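Local coordinates for protein MJ1225 (Methanocaldococcus jannaschii, PDB 3KH5) that binds adenine nucleotides through its CBS domains and, as a putative archaeal homologue of gamma-AMPK, may sense cellular energy state, at residues A9-T21 with T29-A43. Residues are numbered along the deposited sequence; the frame is centred on the assembly and turned at random.
Sequences AQNKKIVTVYPTT and TMNENKYRRLPVVNA. With ADP (adenosine-5'-diphosphate), chain B; ADP (adenosine-5'-diphosphate), chain D.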
# COMPACT_ATOMS: atom_id res chain seq x y z
N ALA A 9 -19.14 2.60 -4.56
CA ALA A 9 -18.32 1.46 -4.92
C ALA A 9 -18.04 1.40 -6.41
O ALA A 9 -18.96 1.38 -7.23
CB ALA A 9 -18.96 0.16 -4.43
N GLN A 10 -16.75 1.38 -6.73
CA GLN A 10 -16.27 1.35 -8.09
C GLN A 10 -16.93 0.22 -8.85
O GLN A 10 -16.76 -0.96 -8.54
CB GLN A 10 -14.76 1.18 -8.08
CG GLN A 10 -14.29 0.74 -6.71
CD GLN A 10 -12.99 -0.02 -6.75
OE1 GLN A 10 -12.16 0.06 -5.81
NE2 GLN A 10 -12.80 -0.80 -7.83
N ASN A 11 -17.68 0.63 -9.87
CA ASN A 11 -18.61 -0.22 -10.59
C ASN A 11 -17.88 -1.23 -11.46
O ASN A 11 -18.51 -2.07 -12.12
CB ASN A 11 -19.46 0.65 -11.49
CG ASN A 11 -18.64 1.29 -12.59
OD1 ASN A 11 -18.26 2.46 -12.50
ND2 ASN A 11 -18.35 0.53 -13.64
N LYS A 12 -16.55 -1.11 -11.49
CA LYS A 12 -15.73 -2.02 -12.25
C LYS A 12 -15.77 -3.43 -11.66
O LYS A 12 -16.23 -3.64 -10.53
CB LYS A 12 -14.28 -1.52 -12.31
CG LYS A 12 -13.29 -2.62 -12.71
CD LYS A 12 -11.89 -2.18 -13.04
CE LYS A 12 -11.11 -3.41 -13.50
NZ LYS A 12 -9.77 -3.08 -14.04
N LYS A 13 -15.29 -4.39 -12.45
CA LYS A 13 -14.98 -5.72 -11.97
C LYS A 13 -13.78 -5.67 -11.03
O LYS A 13 -12.81 -4.94 -11.28
CB LYS A 13 -14.71 -6.68 -13.14
CG LYS A 13 -13.60 -6.25 -14.12
CD LYS A 13 -14.10 -5.32 -15.23
CE LYS A 13 -14.94 -6.07 -16.26
NZ LYS A 13 -15.73 -5.13 -17.12
N ILE A 14 -13.84 -6.43 -9.95
CA ILE A 14 -12.72 -6.45 -9.03
C ILE A 14 -11.72 -7.49 -9.48
O ILE A 14 -12.07 -8.65 -9.73
CB ILE A 14 -13.18 -6.67 -7.57
CG1 ILE A 14 -14.19 -5.58 -7.15
CG2 ILE A 14 -11.98 -6.70 -6.61
CD1 ILE A 14 -13.77 -4.14 -7.50
N VAL A 15 -10.47 -7.05 -9.62
CA VAL A 15 -9.36 -7.93 -9.97
C VAL A 15 -9.00 -8.80 -8.75
O VAL A 15 -8.71 -8.29 -7.67
CB VAL A 15 -8.12 -7.13 -10.46
CG1 VAL A 15 -6.92 -8.04 -10.64
CG2 VAL A 15 -8.44 -6.42 -11.78
N THR A 16 -9.05 -10.12 -8.94
CA THR A 16 -8.81 -11.07 -7.86
C THR A 16 -7.80 -12.14 -8.26
O THR A 16 -7.47 -12.30 -9.44
CB THR A 16 -10.11 -11.78 -7.44
OG1 THR A 16 -10.64 -12.52 -8.55
CG2 THR A 16 -11.16 -10.79 -6.95
N VAL A 17 -7.32 -12.87 -7.25
CA VAL A 17 -6.61 -14.13 -7.46
C VAL A 17 -7.26 -15.26 -6.63
O VAL A 17 -8.19 -15.00 -5.84
CB VAL A 17 -5.08 -14.02 -7.15
CG1 VAL A 17 -4.42 -12.98 -8.05
CG2 VAL A 17 -4.83 -13.70 -5.67
N TYR A 18 -6.79 -16.49 -6.81
CA TYR A 18 -7.29 -17.66 -6.07
C TYR A 18 -6.24 -18.15 -5.08
O TYR A 18 -5.07 -17.80 -5.22
CB TYR A 18 -7.65 -18.79 -7.04
CG TYR A 18 -8.49 -18.29 -8.17
CD1 TYR A 18 -9.83 -17.96 -7.97
CD2 TYR A 18 -7.95 -18.10 -9.44
CE1 TYR A 18 -10.62 -17.48 -9.01
CE2 TYR A 18 -8.72 -17.62 -10.49
CZ TYR A 18 -10.05 -17.31 -10.27
OH TYR A 18 -10.82 -16.83 -11.31
N PRO A 19 -6.66 -18.96 -4.08
CA PRO A 19 -5.69 -19.44 -3.09
C PRO A 19 -4.55 -20.23 -3.72
O PRO A 19 -3.43 -20.22 -3.20
CB PRO A 19 -6.53 -20.37 -2.20
CG PRO A 19 -7.91 -19.88 -2.34
CD PRO A 19 -8.03 -19.39 -3.75
N THR A 20 -4.83 -20.90 -4.84
CA THR A 20 -3.82 -21.71 -5.52
C THR A 20 -3.03 -20.97 -6.61
O THR A 20 -2.11 -21.53 -7.20
CB THR A 20 -4.43 -23.01 -6.10
OG1 THR A 20 -5.60 -22.69 -6.86
CG2 THR A 20 -4.79 -23.98 -4.99
N THR A 21 -3.40 -19.71 -6.88
CA THR A 21 -2.60 -18.85 -7.74
C THR A 21 -1.22 -18.70 -7.08
O THR A 21 -1.14 -18.45 -5.88
CB THR A 21 -3.27 -17.47 -7.91
OG1 THR A 21 -4.59 -17.64 -8.43
CG2 THR A 21 -2.47 -16.56 -8.85
N THR A 29 -0.11 -10.15 -11.77
CA THR A 29 -1.45 -9.58 -11.69
C THR A 29 -1.39 -8.16 -11.11
O THR A 29 -1.96 -7.22 -11.69
CB THR A 29 -2.40 -10.52 -10.89
OG1 THR A 29 -2.32 -11.85 -11.42
CG2 THR A 29 -3.84 -10.04 -10.98
N MET A 30 -0.66 -8.00 -10.00
CA MET A 30 -0.47 -6.69 -9.36
C MET A 30 0.15 -5.68 -10.30
O MET A 30 -0.40 -4.59 -10.50
CB MET A 30 0.45 -6.81 -8.14
CG MET A 30 -0.21 -7.36 -6.91
SD MET A 30 0.89 -7.22 -5.49
CE MET A 30 0.38 -5.64 -4.84
N ASN A 31 1.31 -6.03 -10.85
CA ASN A 31 2.07 -5.14 -11.71
C ASN A 31 1.33 -4.78 -12.98
O ASN A 31 1.41 -3.64 -13.44
CB ASN A 31 3.43 -5.75 -12.06
CG ASN A 31 4.51 -5.36 -11.08
OD1 ASN A 31 4.22 -5.03 -9.93
ND2 ASN A 31 5.76 -5.38 -11.53
N GLU A 32 0.61 -5.76 -13.54
CA GLU A 32 -0.08 -5.56 -14.81
C GLU A 32 -1.28 -4.64 -14.66
O GLU A 32 -1.36 -3.61 -15.32
CB GLU A 32 -0.53 -6.90 -15.40
CG GLU A 32 0.56 -7.62 -16.19
CD GLU A 32 0.22 -9.06 -16.51
OE1 GLU A 32 -0.98 -9.41 -16.58
OE2 GLU A 32 1.17 -9.86 -16.69
N ASN A 33 -2.20 -5.02 -13.78
CA ASN A 33 -3.45 -4.30 -13.58
C ASN A 33 -3.30 -2.98 -12.82
O ASN A 33 -4.26 -2.22 -12.70
CB ASN A 33 -4.46 -5.19 -12.86
CG ASN A 33 -4.82 -6.42 -13.67
OD1 ASN A 33 -5.57 -6.33 -14.64
ND2 ASN A 33 -4.30 -7.57 -13.26
N LYS A 34 -2.09 -2.73 -12.29
CA LYS A 34 -1.78 -1.54 -11.49
C LYS A 34 -2.49 -1.53 -10.13
O LYS A 34 -2.35 -0.58 -9.36
CB LYS A 34 -2.08 -0.25 -12.26
CG LYS A 34 -0.96 0.80 -12.14
CD LYS A 34 -1.55 2.22 -12.25
CE LYS A 34 -0.44 3.27 -12.23
NZ LYS A 34 0.35 3.26 -10.96
N TYR A 35 -3.24 -2.60 -9.85
CA TYR A 35 -3.89 -2.77 -8.55
C TYR A 35 -2.98 -3.45 -7.56
O TYR A 35 -2.56 -4.60 -7.75
CB TYR A 35 -5.22 -3.52 -8.68
CG TYR A 35 -6.18 -2.76 -9.56
CD1 TYR A 35 -6.43 -1.41 -9.34
CD2 TYR A 35 -6.82 -3.39 -10.63
CE1 TYR A 35 -7.30 -0.69 -10.15
CE2 TYR A 35 -7.70 -2.68 -11.45
CZ TYR A 35 -7.93 -1.34 -11.20
OH TYR A 35 -8.80 -0.63 -12.01
N ARG A 36 -2.68 -2.72 -6.50
CA ARG A 36 -1.77 -3.20 -5.47
C ARG A 36 -2.50 -3.81 -4.26
O ARG A 36 -1.90 -4.00 -3.20
CB ARG A 36 -0.80 -2.08 -5.07
CG ARG A 36 0.51 -2.04 -5.90
CD ARG A 36 0.29 -2.01 -7.43
NE ARG A 36 1.49 -2.44 -8.16
CZ ARG A 36 2.15 -1.69 -9.05
NH1 ARG A 36 1.73 -0.47 -9.35
NH2 ARG A 36 3.22 -2.18 -9.65
N ARG A 37 -3.79 -4.14 -4.43
CA ARG A 37 -4.59 -4.80 -3.39
C ARG A 37 -5.50 -5.84 -4.03
O ARG A 37 -6.46 -5.49 -4.72
CB ARG A 37 -5.42 -3.76 -2.62
CG ARG A 37 -6.34 -4.34 -1.53
CD ARG A 37 -7.33 -3.29 -0.99
NE ARG A 37 -6.67 -2.02 -0.67
CZ ARG A 37 -6.15 -1.71 0.51
NH1 ARG A 37 -6.22 -2.55 1.53
NH2 ARG A 37 -5.55 -0.53 0.67
N LEU A 38 -5.20 -7.12 -3.79
CA LEU A 38 -5.93 -8.21 -4.44
C LEU A 38 -6.67 -9.14 -3.48
O LEU A 38 -6.03 -9.91 -2.75
CB LEU A 38 -4.99 -9.04 -5.33
CG LEU A 38 -4.15 -8.38 -6.43
CD1 LEU A 38 -3.26 -9.42 -7.10
CD2 LEU A 38 -5.01 -7.68 -7.46
N PRO A 39 -8.03 -9.09 -3.49
CA PRO A 39 -8.82 -10.10 -2.79
C PRO A 39 -8.52 -11.49 -3.32
O PRO A 39 -8.33 -11.68 -4.53
CB PRO A 39 -10.27 -9.72 -3.13
CG PRO A 39 -10.21 -8.27 -3.41
CD PRO A 39 -8.89 -8.05 -4.08
N VAL A 40 -8.45 -12.45 -2.40
CA VAL A 40 -8.28 -13.84 -2.75
C VAL A 40 -9.65 -14.49 -2.55
O VAL A 40 -10.26 -14.40 -1.48
CB VAL A 40 -7.16 -14.51 -1.92
CG1 VAL A 40 -6.92 -15.94 -2.40
CG2 VAL A 40 -5.86 -13.71 -2.01
N VAL A 41 -10.15 -15.11 -3.62
CA VAL A 41 -11.49 -15.69 -3.63
C VAL A 41 -11.47 -17.16 -4.06
O VAL A 41 -10.54 -17.59 -4.75
CB VAL A 41 -12.46 -14.89 -4.56
CG1 VAL A 41 -12.64 -13.45 -4.08
CG2 VAL A 41 -12.02 -14.95 -6.03
N ASN A 42 -12.47 -17.94 -3.65
CA ASN A 42 -12.66 -19.28 -4.21
C ASN A 42 -13.11 -19.20 -5.67
O ASN A 42 -13.84 -18.28 -6.03
CB ASN A 42 -13.70 -20.07 -3.41
CG ASN A 42 -13.29 -20.30 -1.97
OD1 ASN A 42 -14.12 -20.23 -1.07
ND2 ASN A 42 -12.01 -20.58 -1.76
N ALA A 43 -12.71 -20.19 -6.48
CA ALA A 43 -12.94 -20.11 -7.95
C ALA A 43 -14.35 -20.36 -8.58
O ALA A 43 -14.68 -19.67 -9.55
CB ALA A 43 -11.88 -20.96 -8.68
PB ADP B . -4.59 0.12 -3.26
O1B ADP B . -4.41 -0.35 -4.65
O2B ADP B . -3.33 1.03 -2.78
O3B ADP B . -4.64 -1.07 -2.20
PA ADP B . -5.88 2.56 -3.47
O1A ADP B . -4.78 3.01 -4.39
O2A ADP B . -7.34 3.31 -3.52
O3A ADP B . -5.93 0.99 -3.04
O5' ADP B . -6.56 1.85 -4.79
C5' ADP B . -6.32 2.21 -6.19
C4' ADP B . -7.63 2.49 -6.97
O4' ADP B . -8.10 1.37 -7.79
C3' ADP B . -8.74 2.81 -5.97
O3' ADP B . -9.46 3.99 -6.37
C2' ADP B . -9.66 1.59 -5.96
O2' ADP B . -11.00 2.06 -6.15
C1' ADP B . -9.24 0.71 -7.16
N9 ADP B . -8.84 -0.72 -6.85
C8 ADP B . -7.99 -1.13 -5.90
N7 ADP B . -7.87 -2.46 -5.94
C5 ADP B . -8.63 -2.91 -6.93
C6 ADP B . -8.91 -4.18 -7.45
N6 ADP B . -8.34 -5.26 -6.92
N1 ADP B . -9.76 -4.29 -8.49
C2 ADP B . -10.33 -3.21 -9.02
N3 ADP B . -10.08 -1.99 -8.55
C4 ADP B . -9.25 -1.81 -7.51
PB ADP D . -3.56 -0.76 3.74
O1B ADP D . -3.18 0.10 4.90
O2B ADP D . -3.28 0.00 2.33
O3B ADP D . -5.12 -1.18 3.71
PA ADP D . -1.38 -2.09 3.04
O1A ADP D . -0.13 -1.81 3.79
O2A ADP D . -1.21 -2.96 1.67
O3A ADP D . -2.81 -2.15 3.71
O5' ADP D . -1.32 -3.59 3.72
C5' ADP D . -0.88 -3.87 5.09
C4' ADP D . -1.37 -5.27 5.58
O4' ADP D . -2.81 -5.19 5.82
C3' ADP D . -1.14 -6.44 4.59
O3' ADP D . -0.74 -7.60 5.33
C2' ADP D . -2.53 -6.63 3.97
O2' ADP D . -2.74 -7.98 3.53
C1' ADP D . -3.44 -6.29 5.14
N9 ADP D . -4.79 -5.86 4.66
C8 ADP D . -5.10 -4.94 3.74
N7 ADP D . -6.43 -4.86 3.62
C5 ADP D . -6.96 -5.73 4.47
C6 ADP D . -8.26 -6.10 4.80
N6 ADP D . -9.31 -5.54 4.21
N1 ADP D . -8.44 -7.05 5.74
C2 ADP D . -7.41 -7.63 6.35
N3 ADP D . -6.16 -7.30 6.05
C4 ADP D . -5.92 -6.36 5.13
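Val-15 turns its two methyls to different groups of 29-43, with Asn-33 near both. With chi1 at 172°, CG1 stands anti to the backbone N and reaches between Thr-29 CG2 and Leu-38, 3.7 Å from Leu-38 CD2, while CG2 meets the rim of the Tyr-35 ring, 3.6 Å from CD2 of that tyrosine. The Asn-33 amide is steadied by a bond from ND2 back to Thr-29 O. Two residues on, Val-17 is gripped through its backbone in a single beta bridge with Val-40: its N gives to Pro-39 O at 3.1 Å and its O takes the N-H of Val-41 at 3.0 Å, both bonds nearly straight. These two bonds lay the chain near Val-17 along strand 37-41, whose backbone also bonds to strand 48-53; Val-17 CG1 turns to Leu-38 CD1 and CG2 to Val-40 CG2. The Tyr-35 ring lies with one face over the adenine of the chain B ADP, Asn-33 O sits over the opposite face, and at its edge, in the ring plane, Lys-12 NZ makes a weak hydrogen bond to OH. With an alanine here, the adenine is likely to lose the ring over it, Val-15 CG2 its aromatic neighbour and Lys-12 NZ its weak bond. The N1/N6 edge of the adenine is read by backbone atoms: Val-15 N donates to N1 at 3.1 Å, and N6 donates both to Val-15 O and, at 2.9 Å, to Arg-37 O. Arg-37 NH1 and NH2 hydrogen-bond the beta-phosphate of the chain D ADP, and the guanidinium also lies close to the chain B phosphate. Thr-132 and Asp-135, from the second CBS motif, complete the chain B site, consistent with nucleotide binding between paired CBS motifs, as in gamma-AMPK.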